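Extracellular ligand-binding receptor (Desulfohalobium retbaense DSM 5692, PDB 5ERE) binds 2-oxo-4-methylpentanoate (ketoleucine) in a leucine-binding-protein-like region and cytosine in a Cache-type tandem-PAS region, probably as an extracellular sensor. Local coordinates at residues Ser76-Leu81 with Ile87-Ile92; Ala215-Leu218 with Phe223-Gly226; Asp344-Ala349 with Asn373-Ala378. All blocks are in the same frame, centred on the assembly; numbering follows the deposited sequence.

Contact 1 (Ser76-Leu81 with Ile87-Ile92); sequences SAIHPL and IFHVAI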
loop_
_atom_site.group_PDB
_atom_site.type_symbol
_atom_site.label_atom_id
_atom_site.label_comp_id
_atom_site.label_asym_id
_atom_site.label_seq_id
_atom_site.Cartn_x
_atom_site.Cartn_y
_atom_site.Cartn_z
ATOM N N SER A 76 22.579 0.975 -6.455
ATOM C CA SER A 76 22.786 -0.459 -6.330
ATOM C C SER A 76 24.272 -0.811 -6.527
ATOM O O SER A 76 24.796 -1.672 -5.837
ATOM C CB SER A 76 21.890 -1.208 -7.321
ATOM O OG SER A 76 20.563 -1.280 -6.820
ATOM N N ALA A 77 24.952 -0.096 -7.418
ATOM C CA ALA A 77 26.372 -0.327 -7.695
ATOM C C ALA A 77 27.272 0.228 -6.588
ATOM O O ALA A 77 28.316 -0.344 -6.282
ATOM C CB ALA A 77 26.753 0.291 -9.019
ATOM N N ILE A 78 26.896 1.362 -6.005
ATOM C CA ILE A 78 27.746 1.977 -4.985
ATOM C C ILE A 78 27.599 1.241 -3.638
ATOM O O ILE A 78 28.562 1.137 -2.880
ATOM C CB ILE A 78 27.434 3.490 -4.857
ATOM C CG1 ILE A 78 28.008 4.195 -6.096
ATOM C CG2 ILE A 78 28.015 4.068 -3.573
ATOM C CD1 ILE A 78 27.546 5.634 -6.359
ATOM N N HIS A 79 26.406 0.714 -3.369
ATOM C CA HIS A 79 26.085 0.054 -2.099
ATOM C C HIS A 79 27.182 -0.928 -1.578
ATOM O O HIS A 79 27.678 -0.767 -0.456
ATOM C CB HIS A 79 24.733 -0.652 -2.249
ATOM C CG HIS A 79 24.451 -1.687 -1.205
ATOM N ND1 HIS A 79 24.067 -1.367 0.076
ATOM C CD2 HIS A 79 24.453 -3.042 -1.266
ATOM C CE1 HIS A 79 23.860 -2.472 0.765
ATOM N NE2 HIS A 79 24.092 -3.503 -0.025
ATOM N N PRO A 80 27.579 -1.930 -2.384
ATOM C CA PRO A 80 28.622 -2.854 -1.889
ATOM C C PRO A 80 30.016 -2.240 -1.798
ATOM O O PRO A 80 30.821 -2.676 -0.984
ATOM C CB PRO A 80 28.614 -3.980 -2.922
ATOM C CG PRO A 80 28.046 -3.354 -4.157
ATOM C CD PRO A 80 27.018 -2.374 -3.668
ATOM N N LEU A 81 30.290 -1.249 -2.635
ATOM C CA LEU A 81 31.574 -0.566 -2.641
ATOM C C LEU A 81 31.734 0.321 -1.415
ATOM O O LEU A 81 32.768 0.287 -0.762
ATOM C CB LEU A 81 31.725 0.265 -3.921
ATOM C CG LEU A 81 31.590 -0.557 -5.203
ATOM C CD1 LEU A 81 31.740 0.304 -6.473
ATOM C CD2 LEU A 81 32.620 -1.643 -5.212
ATOM N N ILE A 87 32.307 3.433 4.160
ATOM C CA ILE A 87 31.815 4.793 3.989
ATOM C C ILE A 87 30.295 4.811 4.098
ATOM O O ILE A 87 29.606 4.023 3.443
ATOM C CB ILE A 87 32.195 5.384 2.622
ATOM C CG1 ILE A 87 33.689 5.224 2.343
ATOM C CG2 ILE A 87 31.779 6.852 2.553
ATOM C CD1 ILE A 87 34.583 6.041 3.257
ATOM N N PHE A 88 29.769 5.715 4.911
ATOM C CA PHE A 88 28.348 5.786 5.075
ATOM C C PHE A 88 27.683 6.193 3.724
ATOM O O PHE A 88 28.202 7.023 2.954
ATOM C CB PHE A 88 27.976 6.757 6.192
ATOM C CG PHE A 88 26.503 6.902 6.383
ATOM C CD1 PHE A 88 25.738 5.829 6.802
ATOM C CD2 PHE A 88 25.876 8.102 6.109
ATOM C CE1 PHE A 88 24.366 5.955 6.951
ATOM C CE2 PHE A 88 24.499 8.238 6.252
ATOM C CZ PHE A 88 23.753 7.167 6.683
ATOM N N HIS A 89 26.580 5.539 3.435
ATOM C CA HIS A 89 25.950 5.652 2.127
ATOM C C HIS A 89 24.475 5.938 2.274
ATOM O O HIS A 89 23.773 5.265 3.024
ATOM C CB HIS A 89 26.170 4.366 1.304
ATOM C CG HIS A 89 25.575 4.432 -0.072
ATOM N ND1 HIS A 89 24.906 3.364 -0.640
ATOM C CD2 HIS A 89 25.538 5.431 -0.988
ATOM C CE1 HIS A 89 24.467 3.710 -1.842
ATOM N NE2 HIS A 89 24.847 4.952 -2.083
ATOM N N VAL A 90 24.008 6.950 1.551
ATOM C CA VAL A 90 22.593 7.260 1.495
ATOM C C VAL A 90 22.118 7.175 0.026
ATOM O O VAL A 90 22.769 7.686 -0.863
ATOM C CB VAL A 90 22.261 8.657 2.043
ATOM C CG1 VAL A 90 20.775 8.874 1.994
ATOM C CG2 VAL A 90 22.774 8.778 3.494
ATOM N N ALA A 91 21.007 6.497 -0.203
ATOM C CA ALA A 91 20.404 6.422 -1.548
ATOM C C ALA A 91 19.150 7.274 -1.581
ATOM O O ALA A 91 18.241 7.106 -0.754
ATOM C CB ALA A 91 20.088 5.018 -1.898
ATOM N N ILE A 92 19.115 8.183 -2.547
ATOM C CA ILE A 92 17.941 8.997 -2.808
ATOM C C ILE A 92 17.516 8.715 -4.273
ATOM O O ILE A 92 18.310 8.172 -5.064
ATOM C CB ILE A 92 18.244 10.474 -2.562
ATOM C CG1 ILE A 92 19.374 10.978 -3.465
ATOM C CG2 ILE A 92 18.657 10.677 -1.054
ATOM C CD1 ILE A 92 19.477 12.517 -3.521
#
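I78 lays its CG2 methyl over one face of the H89 imidazole. The methyl sits 3.9 Å from the centroid of that ring, only 21° off the ring normal, so this is a CH-pi contact. It is displaced toward the rim: CG2 of I78 comes within 3.6 Å of NE2 and 3.8 Å of CD2 of H89. The branch is placed by the first torsion of I78 (chi1 -73°), which sets CG1 beside the backbone N and leaves CG2 anti to it, directed at the strand. H89 reaches across with CG anti to its own backbone N (chi1 -178°), and the two side chains cross at about a right angle.

The looser part lies beside this, where H79 offers mainly backbone. Its CA approaches ND1 of H89 to 3.8 Å, obliquely to the ring, and its CB stays 4.3 Å from the same nitrogen. The H79 imidazole leads away, yet both histidines use ND1 to hydrogen-bond the T105 hydroxyl. H89 NE2 bonds S69 OG as well, so both ring nitrogens are held and the rotation of the ring is fixed while it receives the methyl.

All three touching residues are buried, whereas the other side of the helix is partly exposed and turns A77 and L81 against helix 47-60. Strand 64-70, helix 72-84 and strand 88-92 form a beta-alpha-beta unit of the parallel sheet; strand 88-92 pairs with strands 64-70 and 106-107, and F88, V90 and I92 pack on helix 254-271.

Contact 2 (Ala215-Leu218 with Phe223-Gly226); sequences AEVL and FTNG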
loop_
_atom_site.group_PDB
_atom_site.type_symbol
_atom_site.label_atom_id
_atom_site.label_comp_id
_atom_site.label_asym_id
_atom_site.label_seq_id
_atom_site.Cartn_x
_atom_site.Cartn_y
_atom_site.Cartn_z
ATOM N N ALA A 215 7.399 18.900 -14.644
ATOM C CA ALA A 215 6.713 20.004 -15.297
ATOM C C ALA A 215 6.498 19.722 -16.789
ATOM O O ALA A 215 5.481 20.072 -17.359
ATOM C CB ALA A 215 7.501 21.282 -15.107
ATOM N N GLU A 216 7.469 19.065 -17.401
ATOM C CA GLU A 216 7.399 18.676 -18.808
ATOM C C GLU A 216 6.110 17.890 -19.092
ATOM O O GLU A 216 5.408 18.115 -20.086
ATOM C CB GLU A 216 8.655 17.862 -19.125
ATOM C CG GLU A 216 8.760 17.226 -20.479
ATOM C CD GLU A 216 10.104 16.518 -20.657
ATOM O OE1 GLU A 216 10.884 16.461 -19.671
ATOM O OE2 GLU A 216 10.384 16.025 -21.775
ATOM N N VAL A 217 5.772 17.008 -18.160
ATOM C CA VAL A 217 4.635 16.129 -18.308
ATOM C C VAL A 217 3.342 16.944 -18.245
ATOM O O VAL A 217 2.419 16.708 -19.024
ATOM C CB VAL A 217 4.678 14.996 -17.238
ATOM C CG1 VAL A 217 3.358 14.279 -17.116
ATOM C CG2 VAL A 217 5.760 14.014 -17.615
ATOM N N LEU A 218 3.291 17.926 -17.353
ATOM C CA LEU A 218 2.122 18.805 -17.227
ATOM C C LEU A 218 1.918 19.720 -18.452
ATOM O O LEU A 218 0.790 19.959 -18.883
ATOM C CB LEU A 218 2.263 19.650 -15.961
ATOM C CG LEU A 218 1.240 20.753 -15.735
ATOM C CD1 LEU A 218 -0.160 20.224 -15.776
ATOM C CD2 LEU A 218 1.532 21.364 -14.385
ATOM N N PHE A 223 -1.530 15.738 -24.473
ATOM C CA PHE A 223 -1.371 14.297 -24.656
ATOM C C PHE A 223 -1.448 13.499 -23.342
ATOM O O PHE A 223 -1.863 12.333 -23.348
ATOM C CB PHE A 223 -0.047 14.010 -25.355
ATOM C CG PHE A 223 0.111 14.731 -26.669
ATOM C CD1 PHE A 223 -0.478 14.236 -27.820
ATOM C CD2 PHE A 223 0.833 15.909 -26.747
ATOM C CE1 PHE A 223 -0.332 14.904 -29.041
ATOM C CE2 PHE A 223 0.970 16.587 -27.953
ATOM C CZ PHE A 223 0.392 16.078 -29.101
ATOM N N THR A 224 -1.061 14.127 -22.228
ATOM C CA THR A 224 -0.913 13.420 -20.958
ATOM C C THR A 224 -2.131 13.580 -20.048
ATOM O O THR A 224 -2.200 12.948 -19.006
ATOM C CB THR A 224 0.335 13.911 -20.174
ATOM O OG1 THR A 224 0.245 15.320 -19.964
ATOM C CG2 THR A 224 1.625 13.646 -20.905
ATOM N N ASN A 225 -3.094 14.413 -20.433
ATOM C CA ASN A 225 -4.269 14.670 -19.593
ATOM C C ASN A 225 -5.020 13.376 -19.258
ATOM O O ASN A 225 -5.314 12.584 -20.148
ATOM C CB ASN A 225 -5.197 15.677 -20.290
ATOM C CG ASN A 225 -6.451 15.999 -19.492
ATOM O OD1 ASN A 225 -6.412 16.762 -18.526
ATOM N ND2 ASN A 225 -7.581 15.458 -19.929
ATOM N N GLY A 226 -5.289 13.158 -17.968
ATOM C CA GLY A 226 -5.990 11.970 -17.489
ATOM C C GLY A 226 -5.085 10.852 -16.981
ATOM O O GLY A 226 -5.550 9.895 -16.381
#
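The hydroxyl OG1 of T224 donates to the carbonyl O of V217 at 2.7 Å, a short side-chain-to-backbone hydrogen bond that joins two successive short helices, 215-219 and 221-224, in the periplasmic-binding-protein region. OG1 approaches with a C=O...donor angle of 155° and a tilt of 24° from the carbonyl plane, so it comes in off the line of the C=O bond and out of that plane. The hydroxyl also has a weak hydrogen bond to the A220 carbonyl, four residues back and just ahead of helix 221-224. With a single proton to give, the hydroxyl makes this a secondary link; the bond to V217 is the stronger of the two and the one that crosses between the helices.

The first torsion of T224 (chi1 57°) puts OG1 between the backbone N and the carbonyl carbon, on the side of V217 O, and turns the methyl CG2 beside the backbone N. That methyl flanks the accepting oxygen, with CG2 of T224 3.7 Å from O of V217. The backbones themselves stay apart: the closest CA atoms, of V217 and T224, are 6.7 Å from each other.

Both touching residues are buried, although the two segments bury only about 90 Å² between them. V217 and T224 share V313 of strand 304-314, in the mixed sheet, as a neighbour, and T224 also touches A194 of helix 190-199. N225 is where the chain leaves helical geometry, and G226, backbone-bonded to V313, leads toward strand 228-232. The nonpolar part of the contact is slight: CG1 of V217 comes no nearer than 4.2 Å to CG2 of T224.

Contact 3 (Asp344-Ala349 with Asn373-Ala378); sequences DRSVAA and NENQYA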
loop_
_atom_site.group_PDB
_atom_site.type_symbol
_atom_site.label_atom_id
_atom_site.label_comp_id
_atom_site.label_asym_id
_atom_site.label_seq_id
_atom_site.Cartn_x
_atom_site.Cartn_y
_atom_site.Cartn_z
ATOM N N ASP A 344 -21.100 -18.379 3.904
ATOM C CA ASP A 344 -22.512 -18.741 3.847
ATOM C C ASP A 344 -22.772 -20.008 2.998
ATOM O O ASP A 344 -23.493 -20.930 3.414
ATOM C CB ASP A 344 -23.306 -17.554 3.290
ATOM C CG ASP A 344 -24.773 -17.680 3.531
ATOM O OD1 ASP A 344 -25.168 -17.964 4.682
ATOM O OD2 ASP A 344 -25.526 -17.488 2.558
ATOM N N ARG A 345 -22.190 -20.060 1.811
ATOM C CA ARG A 345 -22.311 -21.264 0.979
ATOM C C ARG A 345 -21.746 -22.528 1.642
ATOM O O ARG A 345 -22.324 -23.633 1.537
ATOM C CB ARG A 345 -21.596 -21.065 -0.341
ATOM C CG ARG A 345 -22.467 -20.565 -1.448
ATOM C CD ARG A 345 -21.728 -20.698 -2.766
ATOM N NE ARG A 345 -20.862 -19.547 -3.016
ATOM C CZ ARG A 345 -19.547 -19.506 -2.800
ATOM N NH1 ARG A 345 -18.882 -20.563 -2.326
ATOM N NH2 ARG A 345 -18.886 -18.383 -3.070
ATOM N N SER A 346 -20.603 -22.394 2.293
ATOM C CA SER A 346 -19.964 -23.577 2.894
ATOM C C SER A 346 -20.800 -24.077 4.058
ATOM O O SER A 346 -20.946 -25.263 4.261
ATOM C CB SER A 346 -18.543 -23.273 3.364
ATOM O OG SER A 346 -18.566 -22.407 4.508
ATOM N N VAL A 347 -21.343 -23.161 4.847
ATOM C CA VAL A 347 -22.161 -23.540 5.995
ATOM C C VAL A 347 -23.506 -24.095 5.541
ATOM O O VAL A 347 -24.037 -25.006 6.160
ATOM C CB VAL A 347 -22.388 -22.316 6.970
ATOM C CG1 VAL A 347 -23.278 -22.684 8.106
ATOM C CG2 VAL A 347 -21.064 -21.857 7.524
ATOM N N ALA A 348 -24.070 -23.538 4.477
ATOM C CA ALA A 348 -25.327 -24.055 3.950
ATOM C C ALA A 348 -25.124 -25.491 3.466
ATOM O O ALA A 348 -25.939 -26.369 3.736
ATOM C CB ALA A 348 -25.833 -23.192 2.829
ATOM N N ALA A 349 -24.029 -25.723 2.748
ATOM C CA ALA A 349 -23.681 -27.077 2.305
ATOM C C ALA A 349 -23.500 -28.008 3.492
ATOM O O ALA A 349 -23.925 -29.159 3.446
ATOM C CB ALA A 349 -22.405 -27.071 1.465
ATOM N N ASN A 373 -11.692 -26.314 7.395
ATOM C CA ASN A 373 -10.672 -26.165 6.360
ATOM C C ASN A 373 -11.151 -25.282 5.191
ATOM O O ASN A 373 -10.342 -24.624 4.542
ATOM C CB ASN A 373 -10.250 -27.539 5.802
ATOM C CG ASN A 373 -9.227 -28.242 6.654
ATOM O OD1 ASN A 373 -8.858 -27.780 7.738
ATOM N ND2 ASN A 373 -8.779 -29.392 6.185
ATOM N N GLU A 374 -12.457 -25.302 4.933
ATOM C CA GLU A 374 -13.089 -24.493 3.874
ATOM C C GLU A 374 -13.207 -23.018 4.247
ATOM O O GLU A 374 -13.516 -22.179 3.406
ATOM C CB GLU A 374 -14.487 -25.037 3.559
ATOM C CG GLU A 374 -14.422 -26.332 2.672
ATOM C CD GLU A 374 -15.767 -27.036 2.500
ATOM O OE1 GLU A 374 -16.680 -26.869 3.351
ATOM O OE2 GLU A 374 -15.907 -27.765 1.496
ATOM N N ASN A 375 -12.956 -22.703 5.508
ATOM C CA ASN A 375 -13.136 -21.323 5.994
ATOM C C ASN A 375 -11.865 -20.773 6.608
ATOM O O ASN A 375 -11.587 -20.938 7.793
ATOM C CB ASN A 375 -14.309 -21.285 6.972
ATOM C CG ASN A 375 -15.644 -21.312 6.242
ATOM O OD1 ASN A 375 -15.999 -20.332 5.610
ATOM N ND2 ASN A 375 -16.347 -22.451 6.257
ATOM N N GLN A 376 -11.085 -20.090 5.794
ATOM C CA GLN A 376 -9.807 -19.657 6.284
ATOM C C GLN A 376 -9.940 -18.575 7.366
ATOM O O GLN A 376 -8.993 -18.384 8.095
ATOM C CB GLN A 376 -8.928 -19.164 5.136
ATOM C CG GLN A 376 -9.119 -17.747 4.734
ATOM C CD GLN A 376 -8.285 -17.380 3.516
ATOM O OE1 GLN A 376 -8.705 -17.579 2.378
ATOM N NE2 GLN A 376 -7.097 -16.855 3.756
ATOM N N TYR A 377 -11.092 -17.904 7.479
ATOM C CA TYR A 377 -11.304 -16.874 8.536
ATOM C C TYR A 377 -12.058 -17.401 9.745
ATOM O O TYR A 377 -12.461 -16.628 10.623
ATOM C CB TYR A 377 -12.046 -15.637 7.959
ATOM C CG TYR A 377 -11.193 -14.937 6.941
ATOM C CD1 TYR A 377 -10.090 -14.175 7.338
ATOM C CD2 TYR A 377 -11.421 -15.124 5.575
ATOM C CE1 TYR A 377 -9.272 -13.556 6.407
ATOM C CE2 TYR A 377 -10.618 -14.503 4.631
ATOM C CZ TYR A 377 -9.558 -13.719 5.045
ATOM O OH TYR A 377 -8.769 -13.131 4.094
ATOM N N ALA A 378 -12.215 -18.727 9.815
ATOM C CA ALA A 378 -12.827 -19.375 10.978
ATOM C C ALA A 378 -11.860 -19.512 12.141
ATOM O O ALA A 378 -10.677 -19.742 11.973
ATOM C CB ALA A 378 -13.363 -20.755 10.602
HETATM O O HOH W 1 -19.227 -27.213 3.571
#
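N375 donates from ND2 to the hydroxyl OG of S346 at 2.8 Å, and the bond is nearly straight, with an N-H...O angle of 167°. The hydroxyl lies 7° out of the amide plane of N375, so the amide meets it in its own plane. The ND2 group also packs alongside the serine methylene, 3.7 Å from CB of S346.

Beside this direct bond runs a wetter link. One water donates to the backbone O of S346 at 2.7 Å and to OE1 of E374 at 2.6 Å. The glutamate extends beyond CG along the exposed margin, and its OE1 keeps 4.0 Å from CB of S346, so water mediates its polar link to the helix.

The second shell holds both partners of the direct bond. S346 OG, set between its backbone N and carbonyl carbon (chi1 70°), also hydrogen-bonds the M343 carbonyl, while N375 ND2 has a second acceptor in the L371 carbonyl. N375 opens a type I turn closed by A378 N to N375 O at 3.1 Å, in the passage from helix 362-374 to strand 378-385.

The contact therefore joins the long helix 324-357 to the end of helix 362-374. The antiparallel sheet of the sensor region packs against both segments: V347 and N375 touch V455 of strand 449-457, and D344 OD1 hydrogen-bonds H440 NE2 of strand 434-443.

In the fold
From the N terminus, the three contacts follow one another in series; none nests within or crosses another. Contact 1 closes a loop of five residues, tying helix 72-84 onto a strand of the parallel sheet. Contact 2 closes one of four between two short helices next to the mixed sheet; its centre is 33 Å from that of contact 1. These two lie in the periplasmic-binding-protein region. Contact 3 closes a longer, mostly helical loop of 23 residues in the sensor region, where the chain enters the antiparallel sheet. Its centre is 50 Å from that of contact 1 and 49 Å from that of contact 2, across the chain's centre. Helix 324-357 bridges the two regions.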